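Local coordinates for protein carbohydrate kinase, FGGY (Rhodospirillum rubrum, PDB 3IFR) that probably catalyses the phosphorylation of D-xylulose by ATP, as a carbohydrate kinase of the FGGY family, which is related to actin-like ATPases, at residues Leu171-Val176 with Leu220-Thr224; Val24-Val30 with Thr459-Arg463; Gly299-Ala303 with Phe347-Lys351; Ser35-Thr39 with Gln54-Asn58. All blocks are in the same frame, centred on the assembly; numbering follows the deposited sequence.

Contact 1: residues Leu171-Val176 with Leu220-Thr224; sequences LTGERV and LGAVT
Val176 and Leu220 point their methyl ends at each other, and CG2 of Val176 stops just 3.3 Å from CD1 of Leu220, tighter than usual van der Waals contact. Glu174 behaves differently: it runs past Leu220 in the opposite sense, its CB lying 3.8 Å from the same CD1. A bend at chi2 (-55°) turns its carboxylate aside, and OE2 meets a water that also reaches O of Thr172 and accepts from N of Ala222. Gly221 leaves room for this, since a CB there would run into CG of Glu174. Thr172 turns its two branches to separate jobs. CG2 lies 3.6 Å from O of Ala222, while OG1, set between backbone N and carbonyl carbon (chi1 61°), accepts from N of Glu174 at 3.0 Å in an ST turn and also bonds to O of Asn168. With a valine here the N-H of Glu174 and O of Asn168 would probably both lose their hydroxyl partner, and the turn its fixed shape. At the helix end, N of Thr224 bonds to O of Leu171 (2.9 Å), almost in line with the carbonyl, and CG2 of Thr224 rests against O of Thr172. The contact thus fastens the C-terminal end of helix 163-172 to edge strand 219-222, whose bulge at Leu220 and Gly221 faces Val239 of strand 238-244; Thr224 then caps helix 225-231 through N of Ala227.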
# COMPACT_ATOMS: atom_id res chain seq x y z
N LEU A 171 17.71 -1.63 -15.64
CA LEU A 171 17.05 -1.78 -16.96
C LEU A 171 17.47 -0.76 -18.02
O LEU A 171 17.63 -1.09 -19.20
CB LEU A 171 15.51 -1.71 -16.86
CG LEU A 171 14.85 -2.83 -16.10
CD1 LEU A 171 13.38 -2.55 -15.81
CD2 LEU A 171 15.02 -4.13 -16.86
N THR A 172 17.66 0.48 -17.57
CA THR A 172 17.77 1.64 -18.47
C THR A 172 19.11 2.36 -18.36
O THR A 172 19.47 3.13 -19.23
CB THR A 172 16.67 2.67 -18.12
OG1 THR A 172 16.87 3.13 -16.77
CG2 THR A 172 15.30 2.02 -18.20
N GLY A 173 19.84 2.14 -17.28
CA GLY A 173 21.01 2.92 -16.98
C GLY A 173 20.69 4.35 -16.58
O GLY A 173 21.58 5.18 -16.43
N GLU A 174 19.43 4.67 -16.43
CA GLU A 174 19.12 6.00 -15.95
C GLU A 174 19.31 6.07 -14.42
O GLU A 174 19.36 5.05 -13.75
CB GLU A 174 17.68 6.35 -16.34
CG GLU A 174 17.44 6.35 -17.84
CD GLU A 174 18.42 7.27 -18.56
OE1 GLU A 174 19.09 8.09 -17.88
OE2 GLU A 174 18.53 7.15 -19.79
N ARG A 175 19.43 7.26 -13.87
CA ARG A 175 19.52 7.36 -12.42
C ARG A 175 18.43 8.28 -11.88
O ARG A 175 18.61 9.48 -11.88
CB ARG A 175 20.90 7.88 -12.05
CG ARG A 175 21.33 7.60 -10.61
CD ARG A 175 22.57 8.46 -10.29
NE ARG A 175 22.87 8.50 -8.87
CZ ARG A 175 22.73 9.58 -8.13
NH1 ARG A 175 22.29 10.69 -8.68
NH2 ARG A 175 23.03 9.54 -6.85
N VAL A 176 17.30 7.73 -11.45
CA VAL A 176 16.22 8.54 -10.89
C VAL A 176 15.52 7.79 -9.78
O VAL A 176 15.71 6.59 -9.63
CB VAL A 176 15.15 8.96 -11.94
CG1 VAL A 176 15.80 9.71 -13.14
CG2 VAL A 176 14.26 7.76 -12.37
N LEU A 220 10.70 6.89 -18.57
CA LEU A 220 11.92 7.03 -17.80
C LEU A 220 13.19 6.79 -18.64
O LEU A 220 14.21 7.49 -18.49
CB LEU A 220 11.87 6.11 -16.56
CG LEU A 220 13.19 5.62 -15.94
CD1 LEU A 220 14.04 6.82 -15.57
CD2 LEU A 220 12.98 4.76 -14.70
N GLY A 221 13.14 5.80 -19.53
CA GLY A 221 14.24 5.51 -20.42
C GLY A 221 13.91 4.30 -21.26
O GLY A 221 12.76 3.98 -21.48
N ALA A 222 14.93 3.61 -21.74
CA ALA A 222 14.71 2.45 -22.57
C ALA A 222 15.58 1.29 -22.06
O ALA A 222 16.62 1.52 -21.48
CB ALA A 222 15.07 2.77 -23.99
N VAL A 223 15.13 0.05 -22.28
CA VAL A 223 15.89 -1.15 -21.94
C VAL A 223 17.18 -1.17 -22.75
O VAL A 223 17.16 -1.08 -23.97
CB VAL A 223 15.11 -2.45 -22.24
CG1 VAL A 223 16.00 -3.68 -22.17
CG2 VAL A 223 13.93 -2.61 -21.30
N THR A 224 18.29 -1.31 -22.05
CA THR A 224 19.60 -1.29 -22.68
C THR A 224 19.95 -2.64 -23.27
O THR A 224 19.22 -3.63 -23.14
CB THR A 224 20.66 -0.99 -21.65
OG1 THR A 224 20.59 -2.00 -20.63
CG2 THR A 224 20.41 0.36 -21.03
O HOH W 1 17.72 4.54 -20.98

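Contact 2: residues Val24-Val30 with Thr459-Arg463; sequences VRLPDTV and TALVR
CD1 of Leu461 sits over one face of the peptide group joining Asp28 to Thr29, 3.6 Å from C of Asp28 and 3.8 Å from N of Thr29. On the side of the hairpin turned away from 459-463, the guanidinium of Arg25 takes CG2 of Thr29 over one face, offset toward its rim. The other branch of Leu461, CD2, is 4.3 Å from CG1 of Val24, and CD1 is equally far from CG2 of Val30, so the two strand valines receive the fork of the leucine. Its torsions are unusual: chi1 of -109° and chi2 of 11° both fall away from the staggered values, a sign of some strain or of uncertain placement. The receiving element is a beta hairpin. Strands 18-25 and 29-37 are joined through a turn with a cis peptide before Pro27, and Asp28 with Thr29 opposite Arg25 makes a classic beta bulge, Arg25 and Thr29 exchanging backbone bonds in both directions. Against it comes a short 3-10 turn, closed by N of Val462 on O of Thr459, that leads into edge strand 463-468 of the other large sheet. Ala460, just before Leu461, brings its CB to 3.8 Å from CB of Asp28 near the surface. Trp443 of helix 437-448 also touches Leu461, and Ala442 of the same helix touches Val24.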
# COMPACT_ATOMS: atom_id res chain seq x y z
N VAL A 24 0.18 -8.25 -20.81
CA VAL A 24 -1.20 -7.92 -21.14
C VAL A 24 -1.29 -7.56 -22.60
O VAL A 24 -0.44 -6.82 -23.14
CB VAL A 24 -1.65 -6.69 -20.35
CG1 VAL A 24 -3.02 -6.25 -20.81
CG2 VAL A 24 -1.57 -6.94 -18.85
N ARG A 25 -2.30 -8.10 -23.26
CA ARG A 25 -2.68 -7.64 -24.58
C ARG A 25 -3.85 -6.71 -24.35
O ARG A 25 -4.88 -7.12 -23.78
CB ARG A 25 -3.13 -8.82 -25.44
CG ARG A 25 -3.89 -8.46 -26.76
CD ARG A 25 -4.69 -9.69 -27.27
NE ARG A 25 -3.91 -10.92 -27.03
CZ ARG A 25 -4.45 -12.12 -26.81
NH1 ARG A 25 -5.78 -12.26 -26.82
NH2 ARG A 25 -3.66 -13.18 -26.59
N LEU A 26 -3.70 -5.46 -24.75
CA LEU A 26 -4.79 -4.51 -24.57
C LEU A 26 -5.94 -4.82 -25.54
O LEU A 26 -5.71 -5.25 -26.67
CB LEU A 26 -4.26 -3.09 -24.66
CG LEU A 26 -3.23 -2.89 -23.52
CD1 LEU A 26 -2.17 -1.84 -23.83
CD2 LEU A 26 -3.87 -2.63 -22.13
N PRO A 27 -7.19 -4.57 -25.11
CA PRO A 27 -7.41 -3.85 -23.86
C PRO A 27 -7.63 -4.71 -22.62
O PRO A 27 -7.71 -4.13 -21.56
CB PRO A 27 -8.71 -3.06 -24.13
CG PRO A 27 -9.36 -3.72 -25.35
CD PRO A 27 -8.46 -4.85 -25.81
N ASP A 28 -7.79 -6.02 -22.72
CA ASP A 28 -8.46 -6.67 -21.60
C ASP A 28 -8.02 -8.07 -21.31
O ASP A 28 -8.75 -8.82 -20.65
CB ASP A 28 -10.00 -6.63 -21.80
CG ASP A 28 -10.51 -7.62 -22.87
OD1 ASP A 28 -10.55 -8.84 -22.58
OD2 ASP A 28 -10.93 -7.18 -23.97
N THR A 29 -6.82 -8.41 -21.76
CA THR A 29 -6.35 -9.79 -21.72
C THR A 29 -4.96 -9.93 -21.11
O THR A 29 -4.01 -9.21 -21.44
CB THR A 29 -6.33 -10.37 -23.14
OG1 THR A 29 -7.58 -10.10 -23.78
CG2 THR A 29 -6.08 -11.87 -23.09
N VAL A 30 -4.86 -10.88 -20.19
CA VAL A 30 -3.62 -11.19 -19.56
C VAL A 30 -3.08 -12.40 -20.28
O VAL A 30 -3.57 -13.51 -20.08
CB VAL A 30 -3.83 -11.53 -18.10
CG1 VAL A 30 -2.51 -11.84 -17.44
CG2 VAL A 30 -4.50 -10.35 -17.43
N THR A 459 -10.05 -1.25 -15.50
CA THR A 459 -10.87 -2.18 -14.79
C THR A 459 -11.37 -3.38 -15.58
O THR A 459 -11.88 -4.30 -15.01
CB THR A 459 -11.99 -1.47 -14.09
OG1 THR A 459 -11.96 -1.79 -12.69
CG2 THR A 459 -13.28 -1.86 -14.70
N ALA A 460 -11.14 -3.33 -16.88
CA ALA A 460 -11.29 -4.43 -17.80
C ALA A 460 -10.37 -5.55 -17.46
O ALA A 460 -10.49 -6.61 -17.98
CB ALA A 460 -11.04 -4.00 -19.19
N LEU A 461 -9.42 -5.29 -16.58
CA LEU A 461 -8.42 -6.27 -16.23
C LEU A 461 -8.68 -6.82 -14.89
O LEU A 461 -7.99 -7.68 -14.46
CB LEU A 461 -7.06 -5.63 -16.19
CG LEU A 461 -6.03 -5.92 -17.23
CD1 LEU A 461 -6.57 -6.66 -18.37
CD2 LEU A 461 -5.43 -4.68 -17.63
N VAL A 462 -9.68 -6.30 -14.21
CA VAL A 462 -10.02 -6.88 -12.95
C VAL A 462 -11.43 -7.43 -12.89
O VAL A 462 -12.26 -7.15 -13.71
CB VAL A 462 -9.72 -5.99 -11.77
CG1 VAL A 462 -8.36 -5.47 -11.86
CG2 VAL A 462 -10.70 -4.92 -11.68
N ARG A 463 -11.65 -8.22 -11.87
CA ARG A 463 -12.84 -8.98 -11.64
C ARG A 463 -13.79 -8.17 -10.79
O ARG A 463 -13.94 -8.43 -9.62
CB ARG A 463 -12.38 -10.22 -10.91
CG ARG A 463 -13.27 -11.41 -10.83
CD ARG A 463 -12.41 -12.64 -10.49
NE ARG A 463 -11.43 -12.88 -11.53
CZ ARG A 463 -11.57 -13.78 -12.52
NH1 ARG A 463 -12.63 -14.55 -12.57
NH2 ARG A 463 -10.64 -13.91 -13.44

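Contact 3: residues Gly299-Ala303 with Phe347-Lys351; sequences GCMAA and FLGEK
Lys351 lies alongside the end of strand 298-301, an outermost strand of the mixed sheet in the C-terminal FGGY domain, and makes its contact through its aliphatic chain. CB is 3.6 Å from O of Cys300, and CD packs on CB of Ala302 at 3.9 Å. The chain leaves extended through chi2 and then bends twice (chi3 89°, chi4 75°), which folds CE back to 4.2 Å from SG of Cys300. Tyr285 touches both Cys300 and Lys351 from a neighbouring loop. Ala302 is the second main player. Its methyl points into the loop and is shared: besides CD of Lys351 it meets CB of Leu348 at 4.0 Å, while CD2 of Leu348 reaches O of Ala302. Ala303 follows with its CB at the edge of the Phe347 ring, in the ring plane and 3.9 Å from CD2; Trp310 meets the same ring. The two segments run in nearly opposite directions, 172° apart, yet no hydrogen bond joins them. Gly349 lets the loop turn with a positive phi that would jam a side chain against the preceding carbonyl. On the far side of the strand, Met301, present as selenomethionine, packs on helix 372-397. The interface is mostly methyls, methylenes and a ring edge, with a thiol and backbone carbonyls among them, which suggests that between these two segments the loop is held by van der Waals packing rather than directed bonds.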
# COMPACT_ATOMS: atom_id res chain seq x y z
N GLY A 299 -4.38 5.48 4.04
CA GLY A 299 -4.25 5.12 5.42
C GLY A 299 -4.23 3.62 5.51
O GLY A 299 -4.54 2.92 4.58
N CYS A 300 -3.87 3.14 6.68
CA CYS A 300 -3.64 1.74 6.91
C CYS A 300 -4.25 1.45 8.26
O CYS A 300 -4.19 2.28 9.15
CB CYS A 300 -2.13 1.52 6.97
SG CYS A 300 -1.70 -0.20 7.21
N MSE A 301 -4.89 0.30 8.43
CA MSE A 301 -5.16 -0.12 9.79
C MSE A 301 -4.48 -1.42 10.14
O MSE A 301 -4.60 -2.43 9.44
CB MSE A 301 -6.63 -0.23 10.07
CG MSE A 301 -7.33 1.08 10.18
SE MSE A 301 -9.08 0.66 9.43
CE MSE A 301 -9.14 -1.24 10.20
N ALA A 302 -3.78 -1.39 11.26
CA ALA A 302 -2.92 -2.48 11.61
C ALA A 302 -3.67 -3.82 11.71
O ALA A 302 -3.20 -4.84 11.20
CB ALA A 302 -2.22 -2.16 12.87
N ALA A 303 -4.83 -3.86 12.35
CA ALA A 303 -5.45 -5.17 12.56
C ALA A 303 -6.76 -5.26 11.81
O ALA A 303 -7.73 -4.64 12.22
CB ALA A 303 -5.66 -5.45 14.04
N PHE A 347 -5.56 -4.28 18.14
CA PHE A 347 -4.75 -5.37 18.68
C PHE A 347 -3.23 -5.20 18.55
O PHE A 347 -2.45 -5.81 19.30
CB PHE A 347 -5.21 -6.69 18.06
CG PHE A 347 -6.69 -6.94 18.24
CD1 PHE A 347 -7.18 -7.45 19.45
CD2 PHE A 347 -7.58 -6.66 17.22
CE1 PHE A 347 -8.53 -7.68 19.63
CE2 PHE A 347 -8.93 -6.89 17.39
CZ PHE A 347 -9.42 -7.40 18.59
N LEU A 348 -2.80 -4.36 17.60
CA LEU A 348 -1.38 -4.04 17.46
C LEU A 348 -1.15 -2.57 17.79
O LEU A 348 -0.07 -2.03 17.59
CB LEU A 348 -0.90 -4.29 16.03
CG LEU A 348 -0.65 -5.75 15.63
CD1 LEU A 348 -1.43 -6.72 16.52
CD2 LEU A 348 -0.98 -5.97 14.16
N GLY A 349 -2.17 -1.95 18.34
CA GLY A 349 -2.23 -0.50 18.32
C GLY A 349 -3.10 -0.09 17.14
O GLY A 349 -3.72 -0.95 16.48
N GLU A 350 -3.14 1.21 16.88
CA GLU A 350 -3.92 1.81 15.81
C GLU A 350 -2.95 2.64 14.97
O GLU A 350 -1.76 2.65 15.26
CB GLU A 350 -5.02 2.70 16.41
CG GLU A 350 -5.54 3.81 15.48
CD GLU A 350 -6.34 4.87 16.23
OE1 GLU A 350 -5.91 5.27 17.35
OE2 GLU A 350 -7.40 5.30 15.69
N LYS A 351 -3.44 3.33 13.95
CA LYS A 351 -2.60 4.08 13.01
C LYS A 351 -3.37 5.22 12.36
O LYS A 351 -3.75 5.13 11.18
CB LYS A 351 -2.07 3.13 11.93
CG LYS A 351 -1.02 2.13 12.40
CD LYS A 351 -0.68 1.07 11.32
CE LYS A 351 0.45 1.52 10.39
NZ LYS A 351 1.79 1.45 11.04

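Contact 4: residues Ser35-Thr39 with Gln54-Asn58; sequences SRPTT and QWWDN
Gln54 and Thr39 supply the hydrogen bonds. OE1 of Gln54 accepts from N of Thr39 at 3.0 Å in an almost straight bond (176°), the donor tilted somewhat from the amide's carbonyl plane, and NE2 gives a weak bond to OG1 of Thr39 at 3.4 Å. A water donates to both OE1 of Gln54 and O of Thr39, so OE1 is gripped twice. The extended side chain (chi1 -161°) carries the amide out to the strand. A leucine in its place would probably leave the N-H of Thr39 without its acceptor and the water without one of its acceptors. Packing comes next: CG2 of Thr38 meets the indole of Trp55 at the edge, in the ring plane, 4.0 Å from CD1, while NE1 bonds to Glu50. CB of Arg36 lies 3.6 Å from CG of Asn58. As for charge, the guanidinium of Arg36 turns away, NH1 bonding to O of Ser35 in its own plane and NH2 forming a salt bridge with Glu65. The axes of strand 35-37 and helix 54-58 run roughly antiparallel (151°), as expected where the three-stranded antiparallel start of an actin-like ATPase domain leads into its first helix.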
# COMPACT_ATOMS: atom_id res chain seq x y z
N SER A 35 5.84 -15.66 -11.60
CA SER A 35 6.25 -15.25 -10.27
C SER A 35 7.46 -16.00 -9.72
O SER A 35 7.88 -17.03 -10.24
CB SER A 35 5.10 -15.35 -9.27
OG SER A 35 4.84 -16.70 -8.95
N ARG A 36 8.03 -15.46 -8.65
CA ARG A 36 9.17 -16.06 -7.98
C ARG A 36 9.13 -15.55 -6.55
O ARG A 36 8.85 -14.36 -6.31
CB ARG A 36 10.50 -15.64 -8.64
CG ARG A 36 10.81 -16.19 -10.05
CD ARG A 36 10.87 -17.72 -10.08
NE ARG A 36 11.30 -18.23 -11.39
CZ ARG A 36 10.47 -18.42 -12.41
NH1 ARG A 36 9.20 -18.12 -12.26
NH2 ARG A 36 10.91 -18.89 -13.58
N PRO A 37 9.44 -16.44 -5.60
CA PRO A 37 9.49 -16.09 -4.18
C PRO A 37 10.67 -15.14 -3.89
O PRO A 37 11.71 -15.20 -4.56
CB PRO A 37 9.71 -17.46 -3.50
CG PRO A 37 9.37 -18.47 -4.54
CD PRO A 37 9.83 -17.85 -5.81
N THR A 38 10.50 -14.28 -2.89
CA THR A 38 11.55 -13.36 -2.49
C THR A 38 11.68 -13.58 -1.04
O THR A 38 10.65 -13.83 -0.40
CB THR A 38 11.11 -11.92 -2.66
OG1 THR A 38 10.78 -11.71 -4.03
CG2 THR A 38 12.19 -10.95 -2.20
N THR A 39 12.91 -13.51 -0.53
CA THR A 39 13.16 -13.78 0.89
C THR A 39 13.16 -12.49 1.72
O THR A 39 13.89 -11.54 1.42
CB THR A 39 14.50 -14.49 1.12
OG1 THR A 39 14.57 -15.68 0.32
CG2 THR A 39 14.67 -14.84 2.60
N GLN A 54 18.56 -10.57 -5.42
CA GLN A 54 17.45 -11.49 -5.65
C GLN A 54 16.26 -10.82 -6.42
O GLN A 54 15.64 -11.46 -7.30
CB GLN A 54 17.01 -12.11 -4.34
CG GLN A 54 16.20 -13.40 -4.49
CD GLN A 54 15.50 -13.73 -3.20
OE1 GLN A 54 15.16 -12.84 -2.43
NE2 GLN A 54 15.32 -15.02 -2.93
N TRP A 55 15.95 -9.56 -6.10
CA TRP A 55 14.94 -8.86 -6.89
C TRP A 55 15.34 -8.98 -8.38
O TRP A 55 14.53 -9.37 -9.22
CB TRP A 55 14.76 -7.38 -6.52
CG TRP A 55 14.42 -7.07 -5.09
CD1 TRP A 55 13.74 -7.85 -4.19
CD2 TRP A 55 14.73 -5.84 -4.40
NE1 TRP A 55 13.66 -7.20 -2.97
CE2 TRP A 55 14.24 -5.96 -3.09
CE3 TRP A 55 15.39 -4.66 -4.77
CZ2 TRP A 55 14.37 -4.94 -2.15
CZ3 TRP A 55 15.52 -3.66 -3.85
CH2 TRP A 55 15.01 -3.80 -2.56
N TRP A 56 16.59 -8.68 -8.68
CA TRP A 56 17.04 -8.58 -10.06
C TRP A 56 17.04 -9.93 -10.73
O TRP A 56 16.64 -10.08 -11.88
CB TRP A 56 18.45 -7.97 -10.13
CG TRP A 56 18.99 -7.93 -11.51
CD1 TRP A 56 20.12 -8.54 -11.95
CD2 TRP A 56 18.40 -7.30 -12.66
NE1 TRP A 56 20.29 -8.30 -13.29
CE2 TRP A 56 19.25 -7.54 -13.76
CE3 TRP A 56 17.23 -6.54 -12.87
CZ2 TRP A 56 19.01 -7.04 -15.04
CZ3 TRP A 56 16.99 -6.04 -14.17
CH2 TRP A 56 17.88 -6.30 -15.24
N ASP A 57 17.50 -10.93 -9.99
CA ASP A 57 17.42 -12.29 -10.47
C ASP A 57 16.01 -12.77 -10.65
O ASP A 57 15.69 -13.38 -11.67
CB ASP A 57 18.17 -13.24 -9.57
CG ASP A 57 19.12 -14.06 -10.34
OD1 ASP A 57 18.84 -15.28 -10.49
OD2 ASP A 57 20.10 -13.44 -10.86
N ASN A 58 15.16 -12.54 -9.65
CA ASN A 58 13.71 -12.76 -9.81
C ASN A 58 13.20 -12.04 -11.06
O ASN A 58 12.56 -12.66 -11.91
CB ASN A 58 12.93 -12.29 -8.58
CG ASN A 58 12.91 -13.30 -7.42
OD1 ASN A 58 12.21 -13.07 -6.43
ND2 ASN A 58 13.65 -14.39 -7.53
O HOH W 2 15.55 -11.18 -0.53

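In the fold
Contacts 1, 2 and 4 all reach the six-stranded sheet of the N-terminal FGGY domain. Contacts 2 and 4 share edge strand 29-37 but stay about 11 Å apart at their nearest atoms; contact 1 sits at the opposite edge, on strand 219-222. Contacts 1 and 4 touch directly, CD2 of Leu171 packing on CZ3 of Trp56 at 3.8 Å. Contact 2 joins this sheet to the approach of strand 463-468 in the second sheet, closing a chain loop that encloses the other three contacts. Contact 3 belongs to the C-terminal domain, its centre about 37 Å from that of contact 1; a bound phosphate ion, probably from crystallisation, lies about 5 Å from the Cys300 side chain.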